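Putative thiosugar synthase (PDB 4N6F) probably makes thiosugars by adding sulphur from a carrier protein to a sugar phosphate, and binds fructose 6-phosphate within a TIM barrel. Local coordinates at residues 23-35 with 207-221. Sequence-based numbering, arbitrary orientation.
Sequences RSRILVGIEQYDS and MELGASATLVNTALV. With F6R (fructose -6-phosphate), chain F.
With CG of Asn217 swung anti to its own backbone nitrogen (chi1 177°) and the Tyr33 ring carried beside its backbone nitrogen (chi1 -61°), phenol and carboxamide pass one another running opposite ways, their planes 43° apart. Tyr33 OH donates to Asn217 OD1 over 3.0 Å, meeting the oxygen at the ring's edge but tilted from the amide plane, while Val221 CG2 packs 3.4 Å from Tyr33 CZ. Were Tyr33 an alanine, OD1 would probably lose this donor and the carboxamide would be freer to turn, even with ND2 still on the sugar. Leading into this pair, strands 26-28 and 213-216 illustrate how a TIM barrel closes, first strand against last in parallel: Leu27 N reaches Thr214 O at 2.8 Å, and Val216 N reaches Leu27 O at 2.9 Å. Leu27 CB meets Leu215 CG on one face; Ile26 and Val216 touch through their CG2 methyls on the other. Arg25 NH1 donates to Ser212 O (2.8 Å), in the carbonyl plane on a lone pair. Asn217 ND2 holds fructose 6-phosphate O5 at 3.1 Å, and Thr218 grips the phosphate through N and OG1. Tyr33 is thus a second-shell residue that probably helps fix the amide's rotation, with ND2 turned to the sugar.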
ATOM      1  N   ARG A  23       6.238  13.808 -12.616  1.00 27.17           N
ATOM      2  CA  ARG A  23       4.902  13.493 -12.116  1.00 29.69           C
ATOM      3  C   ARG A  23       4.767  12.079 -11.545  1.00 27.86           C
ATOM      4  O   ARG A  23       4.121  11.880 -10.511  1.00 26.64           O
ATOM      5  CB  ARG A  23       3.874  13.637 -13.238  1.00 33.20           C
ATOM      6  CG  ARG A  23       3.701  15.048 -13.768  1.00 37.75           C
ATOM      7  CD  ARG A  23       2.605  15.092 -14.828  1.00 40.49           C
ATOM      8  NE  ARG A  23       1.821  16.317 -14.717  1.00 44.47           N
ATOM      9  CZ  ARG A  23       2.160  17.491 -15.244  1.00 48.17           C
ATOM     10  NH1 ARG A  23       3.283  17.624 -15.942  1.00 48.71           N
ATOM     11  NH2 ARG A  23       1.368  18.547 -15.071  1.00 50.74           N
ATOM     12  N   SER A  24       5.319  11.095 -12.250  1.00 26.01           N
ATOM     13  CA  SER A  24       5.220   9.708 -11.830  1.00 26.41           C
ATOM     14  C   SER A  24       5.860   9.539 -10.473  1.00 24.85           C
ATOM     15  O   SER A  24       6.931  10.074 -10.225  1.00 23.34           O
ATOM     16  CB  SER A  24       5.930   8.770 -12.802  1.00 27.74           C
ATOM     17  OG  SER A  24       5.534   9.048 -14.131  1.00 30.57           O
ATOM     18  N   ARG A  25       5.196   8.764  -9.625  1.00 24.06           N
ATOM     19  CA  ARG A  25       5.620   8.534  -8.257  1.00 25.06           C
ATOM     20  C   ARG A  25       6.510   7.302  -8.098  1.00 24.65           C
ATOM     21  O   ARG A  25       6.945   6.991  -6.991  1.00 24.80           O
ATOM     22  CB  ARG A  25       4.376   8.368  -7.389  1.00 26.22           C
ATOM     23  CG  ARG A  25       3.429   9.545  -7.459  1.00 26.99           C
ATOM     24  CD  ARG A  25       4.080  10.734  -6.790  1.00 27.06           C
ATOM     25  NE  ARG A  25       3.287  11.946  -6.903  1.00 27.40           N
ATOM     26  CZ  ARG A  25       3.389  12.984  -6.078  1.00 27.40           C
ATOM     27  NH1 ARG A  25       4.246  12.968  -5.064  1.00 25.38           N
ATOM     28  NH2 ARG A  25       2.616  14.040  -6.268  1.00 28.98           N
ATOM     29  N   ILE A  26       6.751   6.596  -9.197  1.00 24.39           N
ATOM     30  CA  ILE A  26       7.673   5.474  -9.233  1.00 24.56           C
ATOM     31  C   ILE A  26       8.803   5.825 -10.194  1.00 24.75           C
ATOM     32  O   ILE A  26       8.549   6.148 -11.358  1.00 23.26           O
ATOM     33  CB  ILE A  26       6.985   4.193  -9.743  1.00 24.22           C
ATOM     34  CG1 ILE A  26       5.846   3.757  -8.813  1.00 24.63           C
ATOM     35  CG2 ILE A  26       7.987   3.067  -9.868  1.00 24.32           C
ATOM     36  CD1 ILE A  26       6.298   3.373  -7.416  1.00 24.72           C
ATOM     37  N   LEU A  27      10.036   5.789  -9.696  1.00 24.77           N
ATOM     38  CA  LEU A  27      11.215   5.832 -10.546  1.00 26.19           C
ATOM     39  C   LEU A  27      11.734   4.407 -10.644  1.00 26.18           C
ATOM     40  O   LEU A  27      11.690   3.662  -9.663  1.00 25.63           O
ATOM     41  CB  LEU A  27      12.295   6.740  -9.956  1.00 27.46           C
ATOM     42  CG  LEU A  27      12.002   8.234  -9.795  1.00 29.03           C
ATOM     43  CD1 LEU A  27      13.118   8.919  -9.026  1.00 32.26           C
ATOM     44  CD2 LEU A  27      11.887   8.912 -11.130  1.00 31.34           C
ATOM     45  N   VAL A  28      12.217   4.020 -11.817  1.00 26.74           N
ATOM     46  CA  VAL A  28      12.754   2.682 -12.014  1.00 27.23           C
ATOM     47  C   VAL A  28      14.239   2.758 -12.309  1.00 28.08           C
ATOM     48  O   VAL A  28      14.658   3.383 -13.287  1.00 25.50           O
ATOM     49  CB  VAL A  28      12.048   1.938 -13.156  1.00 28.75           C
ATOM     50  CG1 VAL A  28      12.591   0.522 -13.265  1.00 31.32           C
ATOM     51  CG2 VAL A  28      10.548   1.897 -12.918  1.00 29.34           C
ATOM     52  N   GLY A  29      15.029   2.111 -11.453  1.00 30.69           N
ATOM     53  CA  GLY A  29      16.475   2.123 -11.574  1.00 31.80           C
ATOM     54  C   GLY A  29      16.873   1.052 -12.563  1.00 34.32           C
ATOM     55  O   GLY A  29      17.219  -0.064 -12.172  1.00 36.70           O
ATOM     56  N   ILE A  30      16.820   1.411 -13.840  1.00 35.60           N
ATOM     57  CA  ILE A  30      17.023   0.473 -14.944  1.00 37.62           C
ATOM     58  C   ILE A  30      18.471   0.374 -15.408  1.00 40.79           C
ATOM     59  O   ILE A  30      18.779  -0.471 -16.247  1.00 42.50           O
ATOM     60  CB  ILE A  30      16.208   0.884 -16.202  1.00 36.71           C
ATOM     61  CG1 ILE A  30      16.597   2.294 -16.665  1.00 35.69           C
ATOM     62  CG2 ILE A  30      14.711   0.796 -15.938  1.00 36.24           C
ATOM     63  CD1 ILE A  30      16.225   2.587 -18.099  1.00 36.68           C
ATOM     64  N   GLU A  31      19.354   1.230 -14.889  1.00 42.82           N
ATOM     65  CA  GLU A  31      20.653   1.453 -15.546  1.00 46.13           C
ATOM     66  C   GLU A  31      21.493   0.178 -15.759  1.00 48.46           C
ATOM     67  O   GLU A  31      22.315   0.140 -16.670  1.00 47.56           O
ATOM     68  CB  GLU A  31      21.477   2.582 -14.869  1.00 46.20           C
ATOM     69  CG  GLU A  31      21.804   2.428 -13.385  1.00 44.07           C
ATOM     70  CD  GLU A  31      20.963   3.347 -12.497  1.00 43.18           C
ATOM     71  OE1 GLU A  31      19.742   3.116 -12.416  1.00 39.18           O
ATOM     72  OE2 GLU A  31      21.518   4.289 -11.872  1.00 38.27           O
ATOM     73  N   GLN A  32      21.255  -0.863 -14.959  1.00 50.99           N
ATOM     74  CA  GLN A  32      21.969  -2.139 -15.108  1.00 57.55           C
ATOM     75  C   GLN A  32      21.252  -3.168 -15.993  1.00 56.12           C
ATOM     76  O   GLN A  32      21.823  -4.197 -16.326  1.00 55.49           O
ATOM     77  CB  GLN A  32      22.237  -2.750 -13.731  1.00 61.56           C
ATOM     78  CG  GLN A  32      23.177  -1.917 -12.878  1.00 65.25           C
ATOM     79  CD  GLN A  32      23.705  -2.678 -11.675  1.00 71.35           C
ATOM     80  OE1 GLN A  32      22.950  -3.370 -10.982  1.00 72.67           O
ATOM     81  NE2 GLN A  32      25.007  -2.552 -11.416  1.00 72.99           N
ATOM     82  N   TYR A  33      20.014  -2.882 -16.383  1.00 57.85           N
ATOM     83  CA  TYR A  33      19.220  -3.800 -17.206  1.00 56.44           C
ATOM     84  C   TYR A  33      19.786  -3.783 -18.631  1.00 58.75           C
ATOM     85  O   TYR A  33      20.005  -2.702 -19.183  1.00 59.24           O
ATOM     86  CB  TYR A  33      17.755  -3.340 -17.270  1.00 53.01           C
ATOM     87  CG  TYR A  33      16.961  -3.264 -15.968  1.00 50.08           C
ATOM     88  CD1 TYR A  33      17.578  -3.178 -14.715  1.00 50.55           C
ATOM     89  CD2 TYR A  33      15.568  -3.230 -16.004  1.00 49.15           C
ATOM     90  CE1 TYR A  33      16.831  -3.089 -13.549  1.00 47.69           C
ATOM     91  CE2 TYR A  33      14.816  -3.137 -14.848  1.00 48.97           C
ATOM     92  CZ  TYR A  33      15.448  -3.070 -13.620  1.00 48.26           C
ATOM     93  OH  TYR A  33      14.680  -2.981 -12.476  1.00 45.43           O
ATOM     94  N   ASP A  34      20.021  -4.948 -19.236  1.00 61.74           N
ATOM     95  CA  ASP A  34      20.452  -4.987 -20.655  1.00 65.51           C
ATOM     96  C   ASP A  34      19.418  -5.629 -21.608  1.00 62.18           C
ATOM     97  O   ASP A  34      19.705  -5.826 -22.795  1.00 61.77           O
ATOM     98  CB  ASP A  34      21.855  -5.626 -20.812  1.00 68.04           C
ATOM     99  CG  ASP A  34      21.870  -7.142 -20.591  1.00 71.92           C
ATOM    100  OD1 ASP A  34      20.831  -7.730 -20.212  1.00 76.95           O
ATOM    101  OD2 ASP A  34      22.943  -7.751 -20.798  1.00 70.60           O
ATOM    102  N   SER A  35      18.221  -5.921 -21.084  1.00 56.74           N
ATOM    103  CA  SER A  35      17.109  -6.480 -21.872  1.00 50.93           C
ATOM    104  C   SER A  35      16.096  -5.379 -22.248  1.00 47.94           C
ATOM    105  O   SER A  35      15.456  -4.781 -21.370  1.00 44.99           O
ATOM    106  CB  SER A  35      16.417  -7.599 -21.083  1.00 49.61           C
ATOM    107  OG  SER A  35      15.159  -7.951 -21.645  1.00 49.12           O
ATOM    108  N   MET A 207       5.120   6.634   0.863  1.00 23.31           N
ATOM    109  CA  MET A 207       4.286   7.795   0.581  1.00 24.95           C
ATOM    110  C   MET A 207       3.572   8.299   1.832  1.00 25.60           C
ATOM    111  O   MET A 207       3.382   9.515   1.997  1.00 25.23           O
ATOM    112  CB  MET A 207       3.263   7.475  -0.504  1.00 25.31           C
ATOM    113  CG  MET A 207       3.870   6.966  -1.802  1.00 26.42           C
ATOM    114  SD  MET A 207       5.096   8.066  -2.524  1.00 26.57           S
ATOM    115  CE  MET A 207       4.044   9.359  -3.145  1.00 27.18           C
ATOM    116  N   GLU A 208       3.204   7.378   2.723  1.00 26.39           N
ATOM    117  CA  GLU A 208       2.551   7.755   3.979  1.00 28.28           C
ATOM    118  C   GLU A 208       3.506   8.422   4.965  1.00 27.56           C
ATOM    119  O   GLU A 208       3.062   9.034   5.919  1.00 29.79           O
ATOM    120  CB  GLU A 208       1.840   6.560   4.617  1.00 27.99           C
ATOM    121  CG  GLU A 208       0.652   6.116   3.782  1.00 29.09           C
ATOM    122  CD  GLU A 208      -0.230   5.076   4.447  1.00 31.05           C
ATOM    123  OE1 GLU A 208       0.064   4.631   5.580  1.00 35.12           O
ATOM    124  OE2 GLU A 208      -1.237   4.705   3.823  1.00 30.98           O
ATOM    125  N   LEU A 209       4.809   8.316   4.723  1.00 27.09           N
ATOM    126  CA  LEU A 209       5.804   9.081   5.481  1.00 26.48           C
ATOM    127  C   LEU A 209       5.995  10.503   4.916  1.00 25.24           C
ATOM    128  O   LEU A 209       6.710  11.298   5.502  1.00 24.76           O
ATOM    129  CB  LEU A 209       7.159   8.366   5.469  1.00 26.51           C
ATOM    130  CG  LEU A 209       7.220   6.957   6.059  1.00 26.92           C
ATOM    131  CD1 LEU A 209       8.637   6.439   5.936  1.00 27.18           C
ATOM    132  CD2 LEU A 209       6.761   6.931   7.506  1.00 27.63           C
ATOM    133  N   GLY A 210       5.363  10.803   3.785  1.00 23.60           N
ATOM    134  CA  GLY A 210       5.564  12.082   3.088  1.00 24.27           C
ATOM    135  C   GLY A 210       6.552  12.041   1.917  1.00 22.05           C
ATOM    136  O   GLY A 210       6.872  13.072   1.346  1.00 22.60           O
ATOM    137  N   ALA A 211       7.054  10.868   1.557  1.00 21.48           N
ATOM    138  CA  ALA A 211       7.928  10.772   0.376  1.00 22.08           C
ATOM    139  C   ALA A 211       7.158  11.259  -0.856  1.00 21.77           C
ATOM    140  O   ALA A 211       5.943  11.072  -0.949  1.00 21.63           O
ATOM    141  CB  ALA A 211       8.423   9.355   0.164  1.00 21.86           C
ATOM    142  N   SER A 212       7.863  11.917  -1.768  1.00 21.48           N
ATOM    143  CA  SER A 212       7.260  12.375  -3.022  1.00 21.65           C
ATOM    144  C   SER A 212       7.275  11.259  -4.051  1.00 22.29           C
ATOM    145  O   SER A 212       6.492  11.279  -5.007  1.00 21.49           O
ATOM    146  CB  SER A 212       8.020  13.579  -3.579  1.00 21.10           C
ATOM    147  OG  SER A 212       7.898  14.684  -2.710  1.00 21.85           O
ATOM    148  N   ALA A 213       8.188  10.303  -3.873  1.00 22.15           N
ATOM    149  CA  ALA A 213       8.314   9.188  -4.800  1.00 22.37           C
ATOM    150  C   ALA A 213       9.169   8.079  -4.201  1.00 22.80           C
ATOM    151  O   ALA A 213       9.780   8.231  -3.123  1.00 22.00           O
ATOM    152  CB  ALA A 213       8.925   9.663  -6.119  1.00 22.57           C
ATOM    153  N   THR A 214       9.205   6.970  -4.928  1.00 22.40           N
ATOM    154  CA  THR A 214       9.991   5.810  -4.568  1.00 23.75           C
ATOM    155  C   THR A 214      10.772   5.344  -5.788  1.00 23.65           C
ATOM    156  O   THR A 214      10.248   5.350  -6.900  1.00 24.11           O
ATOM    157  CB  THR A 214       9.069   4.669  -4.109  1.00 24.54           C
ATOM    158  OG1 THR A 214       8.247   5.144  -3.041  1.00 26.63           O
ATOM    159  CG2 THR A 214       9.868   3.485  -3.612  1.00 25.96           C
ATOM    160  N   LEU A 215      12.023   4.948  -5.583  1.00 23.74           N
ATOM    161  CA  LEU A 215      12.817   4.374  -6.658  1.00 24.14           C
ATOM    162  C   LEU A 215      12.934   2.893  -6.386  1.00 24.21           C
ATOM    163  O   LEU A 215      13.346   2.485  -5.301  1.00 24.16           O
ATOM    164  CB  LEU A 215      14.195   5.015  -6.764  1.00 24.52           C
ATOM    165  CG  LEU A 215      14.979   4.604  -8.021  1.00 26.13           C
ATOM    166  CD1 LEU A 215      15.879   5.736  -8.512  1.00 26.73           C
ATOM    167  CD2 LEU A 215      15.799   3.342  -7.815  1.00 26.58           C
ATOM    168  N   VAL A 216      12.548   2.108  -7.355  1.00 23.84           N
ATOM    169  CA  VAL A 216      12.598   0.681  -7.268  1.00 25.53           C
ATOM    170  C   VAL A 216      13.446   0.090  -8.373  1.00 26.11           C
ATOM    171  O   VAL A 216      13.555   0.646  -9.418  1.00 25.35           O
ATOM    172  CB  VAL A 216      11.212   0.053  -7.267  1.00 25.76           C
ATOM    173  CG1 VAL A 216      10.400   0.614  -6.136  1.00 27.18           C
ATOM    174  CG2 VAL A 216      10.501   0.269  -8.568  1.00 26.34           C
ATOM    175  N   ASN A 217      14.120  -0.995  -8.052  1.00 27.17           N
ATOM    176  CA  ASN A 217      14.924  -1.773  -8.963  1.00 27.36           C
ATOM    177  C   ASN A 217      14.821  -3.285  -8.759  1.00 27.75           C
ATOM    178  O   ASN A 217      14.157  -3.944  -9.487  1.00 27.22           O
ATOM    179  CB  ASN A 217      16.376  -1.323  -8.866  1.00 28.45           C
ATOM    180  CG  ASN A 217      17.304  -2.130  -9.744  1.00 28.83           C
ATOM    181  OD1 ASN A 217      16.884  -2.962 -10.476  1.00 30.27           O
ATOM    182  ND2 ASN A 217      18.558  -1.864  -9.655  1.00 27.17           N
ATOM    183  N   THR A 218      15.420  -3.797  -7.703  1.00 28.06           N
ATOM    184  CA  THR A 218      15.469  -5.212  -7.431  1.00 27.68           C
ATOM    185  C   THR A 218      14.095  -5.869  -7.257  1.00 28.42           C
ATOM    186  O   THR A 218      13.908  -6.955  -7.670  1.00 27.25           O
ATOM    187  CB  THR A 218      16.341  -5.518  -6.198  1.00 27.33           C
ATOM    188  OG1 THR A 218      17.661  -5.117  -6.445  1.00 26.46           O
ATOM    189  CG2 THR A 218      16.351  -6.959  -5.891  1.00 27.36           C
ATOM    190  N   ALA A 219      13.154  -5.199  -6.631  1.00 28.37           N
ATOM    191  CA  ALA A 219      11.796  -5.736  -6.439  1.00 28.27           C
ATOM    192  C   ALA A 219      11.078  -6.141  -7.733  1.00 28.92           C
ATOM    193  O   ALA A 219      10.260  -7.072  -7.732  1.00 28.93           O
ATOM    194  CB  ALA A 219      10.938  -4.736  -5.690  1.00 28.17           C
ATOM    195  N   LEU A 220      11.349  -5.410  -8.809  1.00 29.54           N
ATOM    196  CA  LEU A 220      10.802  -5.713 -10.132  1.00 31.32           C
ATOM    197  C   LEU A 220      11.572  -6.848 -10.792  1.00 34.15           C
ATOM    198  O   LEU A 220      10.981  -7.810 -11.265  1.00 36.29           O
ATOM    199  CB  LEU A 220      10.859  -4.473 -11.035  1.00 30.62           C
ATOM    200  CG  LEU A 220      10.159  -3.231 -10.483  1.00 31.12           C
ATOM    201  CD1 LEU A 220      10.214  -2.083 -11.477  1.00 31.29           C
ATOM    202  CD2 LEU A 220       8.715  -3.553 -10.120  1.00 31.04           C
ATOM    203  N   VAL A 221      12.894  -6.721 -10.813  1.00 37.50           N
ATOM    204  CA  VAL A 221      13.772  -7.717 -11.431  1.00 40.42           C
ATOM    205  C   VAL A 221      13.566  -9.106 -10.842  1.00 40.05           C
ATOM    206  O   VAL A 221      13.623 -10.091 -11.572  1.00 40.98           O
ATOM    207  CB  VAL A 221      15.255  -7.314 -11.279  1.00 41.87           C
ATOM    208  CG1 VAL A 221      16.196  -8.445 -11.684  1.00 44.92           C
ATOM    209  CG2 VAL A 221      15.541  -6.088 -12.121  1.00 44.01           C
TER
HETATM  210  C1  F6R F 304      21.004   4.211  -8.354  1.00 34.09           C
HETATM  211  C2  F6R F 304      20.342   2.912  -8.721  1.00 36.57           C
HETATM  212  C3  F6R F 304      20.450   1.676  -7.862  1.00 35.05           C
HETATM  213  C4  F6R F 304      19.513   1.845  -6.664  1.00 32.46           C
HETATM  214  C5  F6R F 304      19.252   0.511  -5.960  1.00 30.85           C
HETATM  215  C6  F6R F 304      17.962   0.555  -5.165  1.00 29.00           C
HETATM  216  O2  F6R F 304      19.636   2.850  -9.730  1.00 41.14           O
HETATM  217  O3  F6R F 304      21.777   1.386  -7.409  1.00 32.63           O
HETATM  218  O4  F6R F 304      20.102   2.757  -5.723  1.00 32.15           O
HETATM  219  O5  F6R F 304      19.164  -0.564  -6.892  1.00 28.86           O
HETATM  220  O6  F6R F 304      17.862  -0.648  -4.411  1.00 28.59           O
HETATM  221  P   F6R F 304      16.943  -1.879  -4.840  1.00 27.31           P
HETATM  222  O1P F6R F 304      17.723  -2.518  -5.950  1.00 25.96           O
HETATM  223  O2P F6R F 304      15.622  -1.312  -5.284  1.00 29.47           O
HETATM  224  O3P F6R F 304      16.838  -2.630  -3.544  1.00 26.98           O
HETATM  225  O   HOH W   1       6.084   6.042  -4.579  1.00 33.43           O